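Protein PES4 (Saccharomyces cerevisiae S288C, PDB 6EZ7) probably binds RNA, including mRNA 3'-UTRs and poly(A) or poly(U) tracts, using several RNA recognition motifs, the third of which forms this chain. Local coordinates at residues A[2-7]-A[71-76]; A[7-12]-A[42-47]; A[20-25]-A[59-64]. All blocks are in the same frame, centred on the assembly; numbering follows the deposited sequence.

Contact 1: residues A[2-7]-A[71-76]; sequences NSIFIK and LLVTRA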
loop_
_atom_site.group_PDB
_atom_site.type_symbol
_atom_site.label_atom_id
_atom_site.label_comp_id
_atom_site.label_asym_id
_atom_site.label_seq_id
_atom_site.Cartn_x
_atom_site.Cartn_y
_atom_site.Cartn_z
ATOM N N ASN A 2 -5.551 -4.650 -9.263
ATOM C CA ASN A 2 -4.130 -4.331 -9.297
ATOM C C ASN A 2 -3.719 -3.448 -8.128
ATOM O O ASN A 2 -2.550 -3.093 -7.998
ATOM C CB ASN A 2 -3.769 -3.632 -10.610
ATOM C CG ASN A 2 -3.846 -4.557 -11.802
ATOM O OD1 ASN A 2 -4.759 -5.373 -11.908
ATOM N ND2 ASN A 2 -2.885 -4.434 -12.710
ATOM N N SER A 3 -4.677 -3.091 -7.278
ATOM C CA SER A 3 -4.428 -2.047 -6.287
ATOM C C SER A 3 -4.531 -2.518 -4.844
ATOM O O SER A 3 -5.334 -3.391 -4.516
ATOM C CB SER A 3 -5.392 -0.883 -6.506
ATOM O OG SER A 3 -5.258 -0.368 -7.817
ATOM N N ILE A 4 -3.708 -1.919 -3.988
ATOM C CA ILE A 4 -3.724 -2.214 -2.562
ATOM C C ILE A 4 -3.828 -0.942 -1.734
ATOM O O ILE A 4 -3.517 0.155 -2.208
ATOM C CB ILE A 4 -2.461 -2.991 -2.129
ATOM C CG1 ILE A 4 -1.203 -2.165 -2.413
ATOM C CG2 ILE A 4 -2.403 -4.341 -2.824
ATOM C CD1 ILE A 4 0.083 -2.823 -1.940
ATOM N N PHE A 5 -4.290 -1.090 -0.501
ATOM C CA PHE A 5 -4.219 -0.007 0.468
ATOM C C PHE A 5 -3.128 -0.325 1.471
ATOM O O PHE A 5 -2.965 -1.474 1.880
ATOM C CB PHE A 5 -5.554 0.191 1.190
ATOM C CG PHE A 5 -6.580 0.932 0.384
ATOM C CD1 PHE A 5 -6.359 2.241 -0.004
ATOM C CD2 PHE A 5 -7.776 0.327 0.035
ATOM C CE1 PHE A 5 -7.308 2.931 -0.738
ATOM C CE2 PHE A 5 -8.729 1.012 -0.697
ATOM C CZ PHE A 5 -8.490 2.314 -1.086
ATOM N N ILE A 6 -2.371 0.693 1.856
ATOM C CA ILE A 6 -1.374 0.545 2.904
ATOM C C ILE A 6 -1.712 1.523 4.006
ATOM O O ILE A 6 -1.749 2.732 3.777
ATOM C CB ILE A 6 0.044 0.809 2.387
ATOM C CG1 ILE A 6 0.315 -0.040 1.145
ATOM C CG2 ILE A 6 1.066 0.536 3.477
ATOM C CD1 ILE A 6 1.387 0.529 0.264
ATOM N N LYS A 7 -1.981 1.005 5.197
ATOM C CA LYS A 7 -2.392 1.858 6.302
ATOM C C LYS A 7 -1.484 1.659 7.503
ATOM O O LYS A 7 -0.625 0.779 7.499
ATOM C CB LYS A 7 -3.848 1.580 6.676
ATOM C CG LYS A 7 -4.797 1.619 5.484
ATOM C CD LYS A 7 -6.249 1.565 5.916
ATOM C CE LYS A 7 -6.758 2.938 6.315
ATOM N NZ LYS A 7 -8.243 2.953 6.417
ATOM N N LEU A 71 2.421 -2.434 9.527
ATOM C CA LEU A 71 1.661 -1.991 8.368
ATOM C C LEU A 71 0.441 -2.857 8.110
ATOM O O LEU A 71 0.475 -4.074 8.290
ATOM C CB LEU A 71 2.547 -1.973 7.121
ATOM C CG LEU A 71 3.709 -0.986 7.146
ATOM C CD1 LEU A 71 4.316 -0.848 5.759
ATOM C CD2 LEU A 71 3.246 0.363 7.674
ATOM N N LEU A 72 -0.640 -2.211 7.688
ATOM C CA LEU A 72 -1.822 -2.917 7.227
ATOM C C LEU A 72 -1.870 -2.827 5.710
ATOM O O LEU A 72 -1.994 -1.740 5.149
ATOM C CB LEU A 72 -3.089 -2.330 7.851
ATOM C CG LEU A 72 -4.425 -2.864 7.331
ATOM C CD1 LEU A 72 -4.593 -4.347 7.655
ATOM C CD2 LEU A 72 -5.576 -2.048 7.901
ATOM N N VAL A 73 -1.741 -3.967 5.046
ATOM C CA VAL A 73 -1.770 -3.991 3.594
ATOM C C VAL A 73 -2.928 -4.855 3.129
ATOM O O VAL A 73 -2.933 -6.069 3.335
ATOM C CB VAL A 73 -0.444 -4.508 3.013
ATOM C CG1 VAL A 73 -0.484 -4.481 1.492
ATOM C CG2 VAL A 73 0.710 -3.664 3.534
ATOM N N THR A 74 -3.926 -4.219 2.525
ATOM C CA THR A 74 -5.129 -4.923 2.100
ATOM C C THR A 74 -5.445 -4.623 0.645
ATOM O O THR A 74 -4.981 -3.630 0.098
ATOM C CB THR A 74 -6.343 -4.541 2.963
ATOM O OG1 THR A 74 -6.518 -3.118 2.939
ATOM C CG2 THR A 74 -6.143 -4.989 4.397
ATOM N N ARG A 75 -6.236 -5.483 0.018
ATOM C CA ARG A 75 -6.638 -5.247 -1.361
ATOM C C ARG A 75 -7.601 -4.067 -1.439
ATOM O O ARG A 75 -8.459 -3.894 -0.575
ATOM C CB ARG A 75 -7.274 -6.504 -1.961
ATOM C CG ARG A 75 -7.743 -6.330 -3.397
ATOM C CD ARG A 75 -7.814 -7.657 -4.133
ATOM N NE ARG A 75 -6.514 -8.319 -4.183
ATOM C CZ ARG A 75 -5.560 -8.024 -5.061
ATOM N NH1 ARG A 75 -5.754 -7.066 -5.959
ATOM N NH2 ARG A 75 -4.408 -8.679 -5.034
ATOM N N ALA A 76 -7.432 -3.243 -2.467
ATOM C CA ALA A 76 -8.347 -2.147 -2.731
ATOM C C ALA A 76 -9.435 -2.635 -3.669
ATOM O O ALA A 76 -9.294 -2.551 -4.889
ATOM C CB ALA A 76 -7.613 -0.972 -3.330
HETATM O O HOH W 1 -7.488 -3.988 -6.470
#

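Contact 2: residues A[7-12]-A[42-47]; sequences KNLPTI and LWAFVT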
loop_
_atom_site.group_PDB
_atom_site.type_symbol
_atom_site.label_atom_id
_atom_site.label_comp_id
_atom_site.label_asym_id
_atom_site.label_seq_id
_atom_site.Cartn_x
_atom_site.Cartn_y
_atom_site.Cartn_z
ATOM N N LYS A 7 -1.981 1.005 5.197
ATOM C CA LYS A 7 -2.392 1.858 6.302
ATOM C C LYS A 7 -1.484 1.659 7.503
ATOM O O LYS A 7 -0.625 0.779 7.499
ATOM C CB LYS A 7 -3.848 1.580 6.676
ATOM C CG LYS A 7 -4.797 1.619 5.484
ATOM C CD LYS A 7 -6.249 1.565 5.916
ATOM C CE LYS A 7 -6.758 2.938 6.315
ATOM N NZ LYS A 7 -8.243 2.953 6.417
ATOM N N ASN A 8 -1.688 2.488 8.525
ATOM C CA ASN A 8 -0.835 2.518 9.710
ATOM C C ASN A 8 0.602 2.866 9.342
ATOM O O ASN A 8 1.555 2.311 9.889
ATOM C CB ASN A 8 -0.880 1.185 10.459
ATOM C CG ASN A 8 -0.389 1.306 11.885
ATOM O OD1 ASN A 8 -0.480 2.373 12.491
ATOM N ND2 ASN A 8 0.150 0.217 12.425
ATOM N N LEU A 9 0.750 3.796 8.405
ATOM C CA LEU A 9 2.066 4.277 8.016
ATOM C C LEU A 9 2.539 5.360 8.972
ATOM O O LEU A 9 1.736 6.167 9.446
ATOM C CB LEU A 9 2.044 4.815 6.585
ATOM C CG LEU A 9 1.899 3.801 5.450
ATOM C CD1 LEU A 9 1.521 4.517 4.164
ATOM C CD2 LEU A 9 3.188 3.015 5.263
ATOM N N PRO A 10 3.846 5.376 9.262
ATOM C CA PRO A 10 4.465 6.440 10.056
ATOM C C PRO A 10 4.293 7.781 9.361
ATOM O O PRO A 10 4.301 7.819 8.133
ATOM C CB PRO A 10 5.941 6.035 10.109
ATOM C CG PRO A 10 5.971 4.594 9.755
ATOM C CD PRO A 10 4.827 4.372 8.821
ATOM N N THR A 11 4.145 8.859 10.123
ATOM C CA THR A 11 3.874 10.169 9.536
ATOM C C THR A 11 5.031 10.686 8.680
ATOM O O THR A 11 4.827 11.509 7.795
ATOM C CB THR A 11 3.549 11.210 10.619
ATOM O OG1 THR A 11 4.620 11.267 11.567
ATOM C CG2 THR A 11 2.259 10.841 11.338
ATOM N N ILE A 12 6.241 10.200 8.931
ATOM C CA ILE A 12 7.392 10.644 8.149
ATOM C C ILE A 12 7.584 9.839 6.859
ATOM O O ILE A 12 8.566 10.029 6.145
ATOM C CB ILE A 12 8.695 10.593 8.984
ATOM C CG1 ILE A 12 8.722 9.375 9.910
ATOM C CG2 ILE A 12 8.832 11.858 9.816
ATOM C CD1 ILE A 12 8.709 8.042 9.213
ATOM N N LEU A 42 -0.634 7.837 8.191
ATOM C CA LEU A 42 -0.971 8.096 6.798
ATOM C C LEU A 42 -1.523 6.841 6.146
ATOM O O LEU A 42 -1.491 5.762 6.733
ATOM C CB LEU A 42 0.254 8.581 6.030
ATOM C CG LEU A 42 1.207 9.470 6.822
ATOM C CD1 LEU A 42 2.506 9.649 6.062
ATOM C CD2 LEU A 42 0.556 10.814 7.105
ATOM N N TRP A 43 -2.032 6.987 4.929
ATOM C CA TRP A 43 -2.422 5.828 4.148
ATOM C C TRP A 43 -1.923 5.982 2.722
ATOM O O TRP A 43 -1.637 7.086 2.267
ATOM C CB TRP A 43 -3.938 5.618 4.177
ATOM C CG TRP A 43 -4.741 6.707 3.540
ATOM C CD1 TRP A 43 -5.142 7.877 4.117
ATOM C CD2 TRP A 43 -5.265 6.717 2.208
ATOM N NE1 TRP A 43 -5.873 8.618 3.221
ATOM C CE2 TRP A 43 -5.965 7.926 2.042
ATOM C CE3 TRP A 43 -5.205 5.818 1.136
ATOM C CZ2 TRP A 43 -6.599 8.263 0.848
ATOM C CZ3 TRP A 43 -5.835 6.154 -0.048
ATOM C CH2 TRP A 43 -6.525 7.367 -0.181
ATOM N N ALA A 44 -1.799 4.860 2.028
ATOM C CA ALA A 44 -1.299 4.871 0.666
ATOM C C ALA A 44 -2.157 3.986 -0.218
ATOM O O ALA A 44 -2.723 2.990 0.230
ATOM C CB ALA A 44 0.154 4.419 0.623
ATOM N N PHE A 45 -2.242 4.366 -1.483
ATOM C CA PHE A 45 -2.988 3.618 -2.477
ATOM C C PHE A 45 -2.030 3.297 -3.609
ATOM O O PHE A 45 -1.559 4.197 -4.305
ATOM C CB PHE A 45 -4.193 4.430 -2.957
ATOM C CG PHE A 45 -5.022 3.747 -4.006
ATOM C CD1 PHE A 45 -5.732 2.597 -3.713
ATOM C CD2 PHE A 45 -5.118 4.279 -5.281
ATOM C CE1 PHE A 45 -6.506 1.978 -4.681
ATOM C CE2 PHE A 45 -5.888 3.665 -6.251
ATOM C CZ PHE A 45 -6.583 2.513 -5.948
ATOM N N VAL A 46 -1.717 2.017 -3.767
ATOM C CA VAL A 46 -0.712 1.588 -4.731
ATOM C C VAL A 46 -1.317 0.708 -5.804
ATOM O O VAL A 46 -2.013 -0.267 -5.508
ATOM C CB VAL A 46 0.435 0.829 -4.046
ATOM C CG1 VAL A 46 1.428 0.308 -5.080
ATOM C CG2 VAL A 46 1.129 1.732 -3.052
ATOM N N THR A 47 -1.045 1.058 -7.055
ATOM C CA THR A 47 -1.519 0.274 -8.182
ATOM C C THR A 47 -0.346 -0.364 -8.920
ATOM O O THR A 47 0.588 0.318 -9.337
ATOM C CB THR A 47 -2.338 1.130 -9.155
ATOM O OG1 THR A 47 -3.484 1.652 -8.470
ATOM C CG2 THR A 47 -2.808 0.290 -10.329
HETATM O O HOH W 2 -3.560 4.523 8.163
#

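Contact 3: residues A[20-25]-A[59-64]; sequences NFFSEV and KRYNNF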
loop_
_atom_site.group_PDB
_atom_site.type_symbol
_atom_site.label_atom_id
_atom_site.label_comp_id
_atom_site.label_asym_id
_atom_site.label_seq_id
_atom_site.Cartn_x
_atom_site.Cartn_y
_atom_site.Cartn_z
ATOM N N ASN A 20 10.258 2.177 -2.632
ATOM C CA ASN A 20 11.358 1.272 -2.361
ATOM C C ASN A 20 10.903 -0.055 -1.772
ATOM O O ASN A 20 11.399 -1.112 -2.157
ATOM C CB ASN A 20 12.376 1.949 -1.451
ATOM C CG ASN A 20 13.272 2.890 -2.217
ATOM O OD1 ASN A 20 13.464 4.051 -1.845
ATOM N ND2 ASN A 20 13.809 2.396 -3.323
ATOM N N PHE A 21 9.942 -0.012 -0.859
ATOM C CA PHE A 21 9.426 -1.251 -0.290
ATOM C C PHE A 21 8.584 -2.035 -1.285
ATOM O O PHE A 21 8.803 -3.226 -1.492
ATOM C CB PHE A 21 8.603 -0.965 0.963
ATOM C CG PHE A 21 9.437 -0.729 2.184
ATOM C CD1 PHE A 21 10.202 -1.751 2.722
ATOM C CD2 PHE A 21 9.453 0.509 2.800
ATOM C CE1 PHE A 21 10.972 -1.538 3.849
ATOM C CE2 PHE A 21 10.223 0.727 3.927
ATOM C CZ PHE A 21 10.982 -0.299 4.452
ATOM N N PHE A 22 7.626 -1.368 -1.913
ATOM C CA PHE A 22 6.594 -2.097 -2.640
ATOM C C PHE A 22 6.921 -2.382 -4.102
ATOM O O PHE A 22 6.180 -3.101 -4.768
ATOM C CB PHE A 22 5.266 -1.350 -2.505
ATOM C CG PHE A 22 4.666 -1.494 -1.140
ATOM C CD1 PHE A 22 5.063 -0.664 -0.105
ATOM C CD2 PHE A 22 3.771 -2.514 -0.872
ATOM C CE1 PHE A 22 4.544 -0.820 1.166
ATOM C CE2 PHE A 22 3.242 -2.674 0.400
ATOM C CZ PHE A 22 3.630 -1.827 1.419
ATOM N N SER A 23 8.039 -1.854 -4.592
ATOM C CA SER A 23 8.512 -2.221 -5.925
ATOM C C SER A 23 9.266 -3.545 -5.891
ATOM O O SER A 23 9.627 -4.092 -6.935
ATOM C CB SER A 23 9.413 -1.133 -6.509
ATOM O OG SER A 23 8.715 0.093 -6.628
ATOM N N GLU A 24 9.500 -4.059 -4.690
ATOM C CA GLU A 24 10.219 -5.319 -4.531
ATOM C C GLU A 24 9.412 -6.516 -5.028
ATOM O O GLU A 24 9.976 -7.570 -5.311
ATOM C CB GLU A 24 10.610 -5.530 -3.067
ATOM C CG GLU A 24 11.609 -4.508 -2.543
ATOM C CD GLU A 24 12.901 -4.488 -3.345
ATOM O OE1 GLU A 24 13.386 -5.575 -3.729
ATOM O OE2 GLU A 24 13.431 -3.384 -3.595
ATOM N N VAL A 25 8.095 -6.357 -5.132
ATOM C CA VAL A 25 7.242 -7.453 -5.581
ATOM C C VAL A 25 6.937 -7.358 -7.071
ATOM O O VAL A 25 6.544 -8.343 -7.698
ATOM C CB VAL A 25 5.915 -7.492 -4.803
ATOM C CG1 VAL A 25 6.173 -7.761 -3.332
ATOM C CG2 VAL A 25 5.173 -6.196 -4.973
ATOM N N LYS A 59 0.648 -10.381 0.599
ATOM C CA LYS A 59 1.226 -11.543 1.266
ATOM C C LYS A 59 2.565 -11.219 1.914
ATOM O O LYS A 59 2.891 -11.740 2.983
ATOM C CB LYS A 59 1.395 -12.703 0.280
ATOM C CG LYS A 59 0.103 -13.436 -0.034
ATOM C CD LYS A 59 0.377 -14.840 -0.555
ATOM C CE LYS A 59 0.613 -14.849 -2.057
ATOM N NZ LYS A 59 -0.660 -15.009 -2.816
ATOM N N ARG A 60 3.339 -10.352 1.274
ATOM C CA ARG A 60 4.683 -10.078 1.757
ATOM C C ARG A 60 4.752 -8.932 2.759
ATOM O O ARG A 60 5.605 -8.946 3.650
ATOM C CB ARG A 60 5.616 -9.804 0.574
ATOM C CG ARG A 60 5.752 -11.007 -0.355
ATOM C CD ARG A 60 6.693 -10.740 -1.512
ATOM N NE ARG A 60 7.968 -10.187 -1.067
ATOM C CZ ARG A 60 8.957 -9.846 -1.887
ATOM N NH1 ARG A 60 8.818 -10.002 -3.197
ATOM N NH2 ARG A 60 10.083 -9.348 -1.397
ATOM N N TYR A 61 3.855 -7.955 2.649
ATOM C CA TYR A 61 3.995 -6.748 3.463
ATOM C C TYR A 61 2.912 -6.512 4.511
ATOM O O TYR A 61 3.061 -5.624 5.348
ATOM C CB TYR A 61 4.084 -5.521 2.558
ATOM C CG TYR A 61 5.463 -5.338 1.983
ATOM C CD1 TYR A 61 6.544 -5.068 2.813
ATOM C CD2 TYR A 61 5.693 -5.445 0.619
ATOM C CE1 TYR A 61 7.814 -4.905 2.304
ATOM C CE2 TYR A 61 6.965 -5.283 0.097
ATOM C CZ TYR A 61 8.019 -5.013 0.946
ATOM O OH TYR A 61 9.288 -4.847 0.436
ATOM N N ASN A 62 1.828 -7.277 4.489
ATOM C CA ASN A 62 0.883 -7.143 5.588
ATOM C C ASN A 62 1.599 -7.550 6.871
ATOM O O ASN A 62 2.328 -8.544 6.889
ATOM C CB ASN A 62 -0.379 -7.980 5.374
ATOM C CG ASN A 62 -1.501 -7.576 6.309
ATOM O OD1 ASN A 62 -1.592 -6.417 6.710
ATOM N ND2 ASN A 62 -2.355 -8.528 6.667
ATOM N N ASN A 63 1.418 -6.746 7.919
ATOM C CA ASN A 63 2.052 -6.951 9.226
ATOM C C ASN A 63 3.564 -6.750 9.216
ATOM O O ASN A 63 4.257 -7.119 10.164
ATOM C CB ASN A 63 1.707 -8.334 9.781
ATOM C CG ASN A 63 0.236 -8.469 10.090
ATOM O OD1 ASN A 63 -0.357 -7.582 10.703
ATOM N ND2 ASN A 63 -0.368 -9.567 9.652
ATOM N N PHE A 64 4.064 -6.135 8.151
ATOM C CA PHE A 64 5.460 -5.724 8.087
ATOM C C PHE A 64 5.675 -4.472 8.938
ATOM O O PHE A 64 4.893 -3.524 8.871
ATOM C CB PHE A 64 5.865 -5.471 6.632
ATOM C CG PHE A 64 7.246 -4.903 6.467
ATOM C CD1 PHE A 64 8.355 -5.731 6.493
ATOM C CD2 PHE A 64 7.428 -3.548 6.244
ATOM C CE1 PHE A 64 9.623 -5.216 6.328
ATOM C CE2 PHE A 64 8.695 -3.025 6.076
ATOM C CZ PHE A 64 9.794 -3.860 6.119
#

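Contact 1: residues A[2-7]-A[71-76]
The ring of F5 packs against A76, the last residue of segment 71-76, with CB of A76 lying 3.5 Å from CE2 of F5 on an oblique approach to the ring. CG of F5 lies opposite the carbonyl carbon (chi1 -78°), which turns the ring back toward the N-terminal end of its strand and onto A76. The main chains of F5 and T74 form an antiparallel hydrogen-bonded pair, with F5 N to T74 O at 2.7 Å and T74 N to F5 O at 3.0 Å. A76 N donates to S3 O at 2.9 Å. A water also bridges S3 N and A76 O.

K7 closes the far end as a second hydrogen-bonded pair, its N 2.7 Å from L72 O. The K7 and L72 side chains run side by side in the same direction, CB of K7 standing 4.2 Å from CB of L72, before K7 bends at chi3 and its NZ bonds to a PEG molecule, probably from the crystallisation liquor.

F5, T74, K7 and L72 thus share one sheet face, consistent with the RNA-binding surface of an RRM; residues 4-9 match the RNP2 pattern, and F5 occupies its aromatic position. I6 and V73 point to the other face, and I4 CD1 meets V73 CG1 at 3.9 Å. There F22 of helix 15-22 covers I4, I6 and V73, while A57 and I58 of helix 51-61 pack on I4; strand 42-48 flanks strand 3-9 and brings F45 against F5 and A76.

Contact 2: residues A[7-12]-A[42-47]
L42 turns its side chain along the backbone of P10 and T11, while L9 sends its own toward A44, so the two leucines diverge beyond a CB to CB distance of 4.2 Å. The tip of L42 touches main chain: its CD1 lies 3.3 Å from P10 O and 3.4 Å from T11 O, with CG near T11 CA. On the L9 side the branch that matters is CD1, which reaches the methyl CB of A44 at 3.8 Å.

The backbones form one antiparallel hydrogen-bonded pair where the chain turns a corner at N8. L42 N donates to L9 O at 3.2 Å, and the return bond from L9 N to L42 O is weak at 3.4 Å. A water accepts from N8 N and donates to L42 O, spanning the break in the direct bonding.

Shortening L42 to an alanine would probably open a gap beside the carbonyls of P10 and T11, where CD1 now lies. The contact joins the RNP2- and RNP1-like strands of the RRM. Its chemistry implies a junction between two inner strands held by one moderate and one weak backbone bond, a water bridge and aliphatic contact, with no charged pair between the two segments.

Contact 3: residues A[20-25]-A[59-64]
Y61 reaches from the end of helix 51-61 to the C-terminal part of helix 15-22 and the residues after it, joining the two helices that pack on one side of the RRM sheet in its beta-alpha-beta-beta-alpha-beta fold. Its CB begins the contact 3.7 Å from CE2 of F22. CG and CD2 follow along F22, with CD2 over one face of that ring; the two planes meet at 41°, an oblique pairing. Midway along the ring, CD1 stands 3.7 Å above the plane of the F64 ring, offset toward its rim, and CE1 approaches F21 CD1 at 4.0 Å. CE2 and CZ lie close to F21 O, with V25 CG1 more distant from CE2. At the tip, Y61 OH donates a weak hydrogen bond to F21 O at 2.6 Å. This hydroxyl also lies near the plane of the F21 ring at its edge, and has CB and CG of E24 close by. CG of Y61 lies opposite the carbonyl carbon (chi1 -80°); its side chain crosses that of F21 at about a right angle.

Past Y61 the chain makes a type II turn, closed by F64 N to Y61 O, which returns F64 to the interface. F64 turns its edge to the face of F21 in an offset edge-to-face pair, centroids 5.2 Å apart and planes at 62°. F22 continues inward onto I4, I6 and V73, so the aromatic cluster connects with the core under the sheet.

R60 covers V25 on the outer side: V25 CG1 sits over one face of its guanidinium, 3.5 Å from NH1, and the same NH1 makes a weak bond to E24 O at 3.4 Å.

How the contacts relate
Contacts 1 and 2 share K7 and both use strand 3-9, which is held between strands 69-75 and 42-48; contact 3 instead joins the C-terminal parts of the two helices on one side of that sheet. All three are partly buried, contact 1 lying nearest the chain centre (centre to centre about 4 Å, against 6 and 8 Å). Regular backbone hydrogen bonds dominate contact 1, whereas contact 2, at the corner of the strand, relies on longer bonds, a water and leucine cover. Contact 3 is mainly aromatic side-chain packing, with weak bonds from side chains to main-chain carbonyls. F22 joins contact 3 to contact 1 through I6, and L71 pairs with N63 and F64. Contacts 2 and 3 do not touch.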